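Local coordinates for protein Phenylalanine/tyrosine ammonia-lyase (Rhodosporidium toruloides, PDB 1Y2M) that deaminates L-phenylalanine and L-tyrosine without oxidation, releasing ammonium and forming trans-cinnamic acid and p-coumaric acid, the commitment step of phenylpropanoid pathways, at residues Val235-Gly239 with Lys240-Leu244; Arg154-Glu157 with Asn158-Pro161. All blocks are in the same frame, centred on the assembly; numbering follows the deposited sequence.

Interaction 1 (Val235-Gly239 with Lys240-Leu244)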
loop_
_atom_site.group_PDB
_atom_site.type_symbol
_atom_site.label_atom_id
_atom_site.label_comp_id
_atom_site.label_asym_id
_atom_site.label_seq_id
_atom_site.Cartn_x
_atom_site.Cartn_y
_atom_site.Cartn_z
ATOM N N VAL B 235 -1.438 1.914 -39.038
ATOM C CA VAL B 235 -2.504 2.133 -39.998
ATOM C C VAL B 235 -3.088 0.795 -40.397
ATOM O O VAL B 235 -2.404 -0.230 -40.369
ATOM C CB VAL B 235 -2.013 2.829 -41.280
ATOM C CG1 VAL B 235 -1.383 4.157 -40.925
ATOM C CG2 VAL B 235 -1.012 1.940 -42.090
ATOM N N VAL B 236 -4.343 0.817 -40.832
ATOM C CA VAL B 236 -4.866 -0.309 -41.608
ATOM C C VAL B 236 -4.801 0.031 -43.092
ATOM O O VAL B 236 -5.282 1.070 -43.527
ATOM C CB VAL B 236 -6.326 -0.622 -41.211
ATOM C CG1 VAL B 236 -6.918 -1.731 -42.122
ATOM C CG2 VAL B 236 -6.416 -0.979 -39.749
ATOM N N HIS B 237 -4.124 -0.815 -43.862
ATOM C CA HIS B 237 -3.919 -0.607 -45.268
ATOM C C HIS B 237 -4.055 -1.955 -45.947
ATOM O O HIS B 237 -3.500 -2.939 -45.458
ATOM C CB HIS B 237 -2.519 -0.056 -45.479
ATOM C CG HIS B 237 -2.188 0.222 -46.899
ATOM N ND1 HIS B 237 -1.269 -0.521 -47.605
ATOM C CD2 HIS B 237 -2.696 1.124 -47.764
ATOM C CE1 HIS B 237 -1.202 -0.057 -48.841
ATOM N NE2 HIS B 237 -2.047 0.948 -48.957
ATOM N N GLU B 238 -4.802 -1.989 -47.040
ATOM C CA GLU B 238 -5.009 -3.230 -47.812
ATOM C C GLU B 238 -5.441 -4.358 -46.870
ATOM O O GLU B 238 -4.927 -5.477 -46.869
ATOM C CB GLU B 238 -3.773 -3.561 -48.635
ATOM C CG GLU B 238 -3.683 -2.661 -49.802
ATOM C CD GLU B 238 -2.525 -2.925 -50.714
ATOM O OE1 GLU B 238 -1.616 -3.713 -50.388
ATOM O OE2 GLU B 238 -2.566 -2.324 -51.780
ATOM N N GLY B 239 -6.365 -4.038 -45.990
ATOM C CA GLY B 239 -6.992 -5.035 -45.160
ATOM C C GLY B 239 -6.169 -5.529 -44.003
ATOM O O GLY B 239 -6.614 -6.453 -43.300
ATOM N N LYS B 240 -4.989 -4.929 -43.782
ATOM C CA LYS B 240 -4.030 -5.419 -42.776
ATOM C C LYS B 240 -3.596 -4.285 -41.882
ATOM O O LYS B 240 -3.354 -3.190 -42.366
ATOM C CB LYS B 240 -2.747 -5.936 -43.434
ATOM C CG LYS B 240 -2.937 -7.239 -44.211
ATOM C CD LYS B 240 -1.714 -7.596 -45.058
ATOM C CE LYS B 240 -1.587 -6.713 -46.344
ATOM N NZ LYS B 240 -2.697 -6.820 -47.373
ATOM N N GLU B 241 -3.447 -4.573 -40.593
ATOM C CA GLU B 241 -2.761 -3.656 -39.718
ATOM C C GLU B 241 -1.292 -3.644 -40.108
ATOM O O GLU B 241 -0.653 -4.700 -40.194
ATOM C CB GLU B 241 -2.856 -4.091 -38.258
ATOM C CG GLU B 241 -4.240 -3.970 -37.625
ATOM C CD GLU B 241 -4.227 -4.399 -36.203
ATOM O OE1 GLU B 241 -3.830 -3.596 -35.298
ATOM O OE2 GLU B 241 -4.504 -5.609 -35.978
ATOM N N LYS B 242 -0.720 -2.452 -40.232
ATOM C CA LYS B 242 0.685 -2.281 -40.538
ATOM C C LYS B 242 1.283 -1.238 -39.603
ATOM O O LYS B 242 0.574 -0.326 -39.165
ATOM C CB LYS B 242 0.861 -1.793 -41.968
ATOM C CG LYS B 242 0.231 -2.700 -42.964
ATOM C CD LYS B 242 0.617 -2.338 -44.359
ATOM C CE LYS B 242 -0.039 -3.292 -45.317
ATOM N NZ LYS B 242 0.350 -2.971 -46.733
ATOM N N ILE B 243 2.567 -1.390 -39.310
ATOM C CA ILE B 243 3.350 -0.351 -38.649
ATOM C C ILE B 243 4.384 0.137 -39.624
ATOM O O ILE B 243 5.215 -0.618 -40.088
ATOM C CB ILE B 243 4.015 -0.827 -37.333
ATOM C CG1 ILE B 243 2.931 -1.174 -36.292
ATOM C CG2 ILE B 243 4.891 0.299 -36.712
ATOM C CD1 ILE B 243 3.440 -1.959 -35.075
ATOM N N LEU B 244 4.306 1.418 -39.968
ATOM C CA LEU B 244 5.135 2.044 -40.954
ATOM C C LEU B 244 5.842 3.286 -40.386
ATOM O O LEU B 244 5.444 3.850 -39.360
ATOM C CB LEU B 244 4.239 2.515 -42.107
ATOM C CG LEU B 244 3.308 1.533 -42.783
ATOM C CD1 LEU B 244 2.431 2.235 -43.781
ATOM C CD2 LEU B 244 4.112 0.428 -43.456
#
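Lys242 lies along the same face of a tight beta hairpin as Val235 and His237, and its long chain runs back toward the turn. Its CB starts beside the backbone, 4.2 Å from CG2 of Val235, its hydrogen-bonded partner in the antiparallel pair. Fully extended beyond CG, the chain brings CD to 4.0 Å from His237 CB. CE then reaches the edge of the imidazole in its plane, 3.5 Å from His237 O. At the tip, NZ donates to His237 ND1 (3.1 Å), only 3° out of the ring plane; a neighbouring ammonium would probably favour the neutral imidazole. Lysine suits this place because its length spans from the pair with Val235 to that ring. Glu238 CG covers part of one ring face, and its OE1, 4.2 Å from Lys242 NZ, adds an attraction short of a salt bridge.

Both His237 and Val235 exchange paired backbone bonds with the opposite strand, while Val236 faces Glu241 in the non-hydrogen-bonded pair between them. Glu238 and Gly239 both have positive phi, as the joining type I' turn requires; Gly239, lacking a side chain, adopts it without strain. Lys240 curls at chi3 and chi4, which lets NZ reach Glu238 O at 2.7 Å. Apolar Val235 CG2 meets Leu244 CD1 at 3.8 Å.

Within the three-stranded antiparallel sheet, strand 232-237 is central and 240-245 lies at one edge. Helix 246-252 packs on Val235, His237 and Leu244, while Glu241, on the other face, bonds His234 and the backbone N of Leu152 of the second subunit.

Interaction 2 (Arg154-Glu157 with Asn158-Pro161)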
loop_
_atom_site.group_PDB
_atom_site.type_symbol
_atom_site.label_atom_id
_atom_site.label_comp_id
_atom_site.label_asym_id
_atom_site.label_seq_id
_atom_site.Cartn_x
_atom_site.Cartn_y
_atom_site.Cartn_z
ATOM N N ARG B 154 0.876 -11.435 -29.156
ATOM C CA ARG B 154 1.816 -10.669 -28.319
ATOM C C ARG B 154 2.650 -9.710 -29.173
ATOM O O ARG B 154 2.749 -9.880 -30.375
ATOM C CB ARG B 154 2.844 -11.597 -27.651
ATOM C CG ARG B 154 2.281 -12.789 -26.892
ATOM C CD ARG B 154 1.696 -12.398 -25.579
ATOM N NE ARG B 154 1.367 -13.589 -24.765
ATOM C CZ ARG B 154 0.904 -13.534 -23.498
ATOM N NH1 ARG B 154 0.692 -12.395 -22.832
ATOM N NH2 ARG B 154 0.625 -14.695 -22.877
ATOM N N GLY B 155 3.294 -8.768 -28.488
ATOM C CA GLY B 155 4.342 -7.942 -29.090
ATOM C C GLY B 155 4.320 -6.439 -28.895
ATOM O O GLY B 155 5.383 -5.792 -28.986
ATOM N N LEU B 156 3.151 -5.869 -28.642
ATOM C CA LEU B 156 3.016 -4.413 -28.460
ATOM C C LEU B 156 2.722 -4.024 -27.014
ATOM O O LEU B 156 2.278 -2.885 -26.731
ATOM C CB LEU B 156 1.971 -3.857 -29.442
ATOM C CG LEU B 156 2.483 -3.677 -30.863
ATOM C CD1 LEU B 156 1.361 -3.243 -31.741
ATOM C CD2 LEU B 156 3.596 -2.604 -30.889
ATOM N N GLU B 157 3.082 -4.933 -26.081
ATOM C CA GLU B 157 2.836 -4.675 -24.647
ATOM C C GLU B 157 3.495 -3.417 -24.144
ATOM O O GLU B 157 3.022 -2.813 -23.159
ATOM C CB GLU B 157 3.301 -5.835 -23.818
ATOM C CG GLU B 157 2.548 -7.132 -24.054
ATOM C CD GLU B 157 3.148 -7.992 -25.161
ATOM O OE1 GLU B 157 4.050 -7.519 -25.896
ATOM O OE2 GLU B 157 2.697 -9.163 -25.278
ATOM N N ASN B 158 4.600 -3.029 -24.758
ATOM C CA ASN B 158 5.307 -1.791 -24.335
ATOM C C ASN B 158 4.868 -0.508 -25.044
ATOM O O ASN B 158 5.585 0.486 -24.981
ATOM C CB ASN B 158 6.812 -1.969 -24.501
ATOM C CG ASN B 158 7.404 -2.793 -23.387
ATOM O OD1 ASN B 158 6.855 -2.756 -22.283
ATOM N ND2 ASN B 158 8.512 -3.497 -23.634
ATOM N N SER B 159 3.727 -0.566 -25.719
ATOM C CA SER B 159 3.155 0.625 -26.368
ATOM C C SER B 159 1.798 0.965 -25.830
ATOM O O SER B 159 1.089 0.118 -25.289
ATOM C CB SER B 159 3.028 0.393 -27.865
ATOM O OG SER B 159 1.999 -0.536 -28.165
ATOM N N LEU B 160 1.462 2.234 -25.923
ATOM C CA LEU B 160 0.188 2.712 -25.429
ATOM C C LEU B 160 -0.914 2.166 -26.345
ATOM O O LEU B 160 -0.779 2.097 -27.591
ATOM C CB LEU B 160 0.072 4.228 -25.420
ATOM C CG LEU B 160 0.652 5.054 -24.294
ATOM C CD1 LEU B 160 0.513 6.534 -24.690
ATOM C CD2 LEU B 160 -0.022 4.734 -22.966
ATOM N N PRO B 161 -2.060 1.795 -25.742
ATOM C CA PRO B 161 -3.173 1.389 -26.567
ATOM C C PRO B 161 -3.559 2.428 -27.622
ATOM O O PRO B 161 -3.558 3.636 -27.334
ATOM C CB PRO B 161 -4.315 1.228 -25.566
ATOM C CG PRO B 161 -3.602 0.886 -24.269
ATOM C CD PRO B 161 -2.367 1.676 -24.306
HETATM O O HOH W 1 6.268 -4.390 -26.700
#
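The flat carbonyl group of Leu156 is met by Ser159 in two ways: the hydroxyl OG donates in the carbonyl plane, on a lone pair, at 2.8 Å from Leu156 O, whereas Ser159 N comes from above that plane, 2.9 Å from the same oxygen. Another flat group, the carboxylate of Glu157, is approached above its plane by Gly155 N, 3.0 Å from OE1, with a weak bond to OE2 besides; the bend at chi2 folds the acid back over the chain.

The N-H bond to Leu156 O closes a type I turn from Leu156 to Ser159. Serine suits its last position because its hydroxyl sits on a one-carbon arm, short enough to turn back to the Leu156 carbonyl; chi1 of 71° places OG there, 3.6 Å from Leu156 CB. With an alanine here, Leu156 O would probably keep the backbone donor but lose its in-plane bond, and the turn would be held less firmly. Gly155, with phi of 132°, occupies a conformation in which a side chain would collide with the preceding carbonyl. A water bridges Gly155 O, just before the turn, to Asn158 N within it, accepting from the latter at 2.9 Å.

Asn158 ND2 bonds Tyr699 OH of the second subunit, and Ser159 O receives Arg154 NH2 of that subunit. The loop follows helix 125-138, pairs through Asn158 and Leu160 with the backbone of Leu205 and Val203, and ends at Pro161, the N-cap of helix 162-176.

Along the chain interaction 2 comes first, just ahead of helix 162-176; helix 185-197, strand 200-201 and helix 215-225 follow in that order before the hairpin of interaction 1 begins. Their centres nevertheless lie about 16 Å apart, and the two regions touch directly, Ile243 CD1 packing 4.1 Å from Leu156 CD1. The segment around strand 200-201 also links them: Ile243 rests on Ile202, while the turn loop bonds the backbone of Val203 and Leu205. Both contacts reach the second subunit, so this small sheet and its neighbouring loop form part of an interface in the homotetramer, away from the annotated substrate-binding residues.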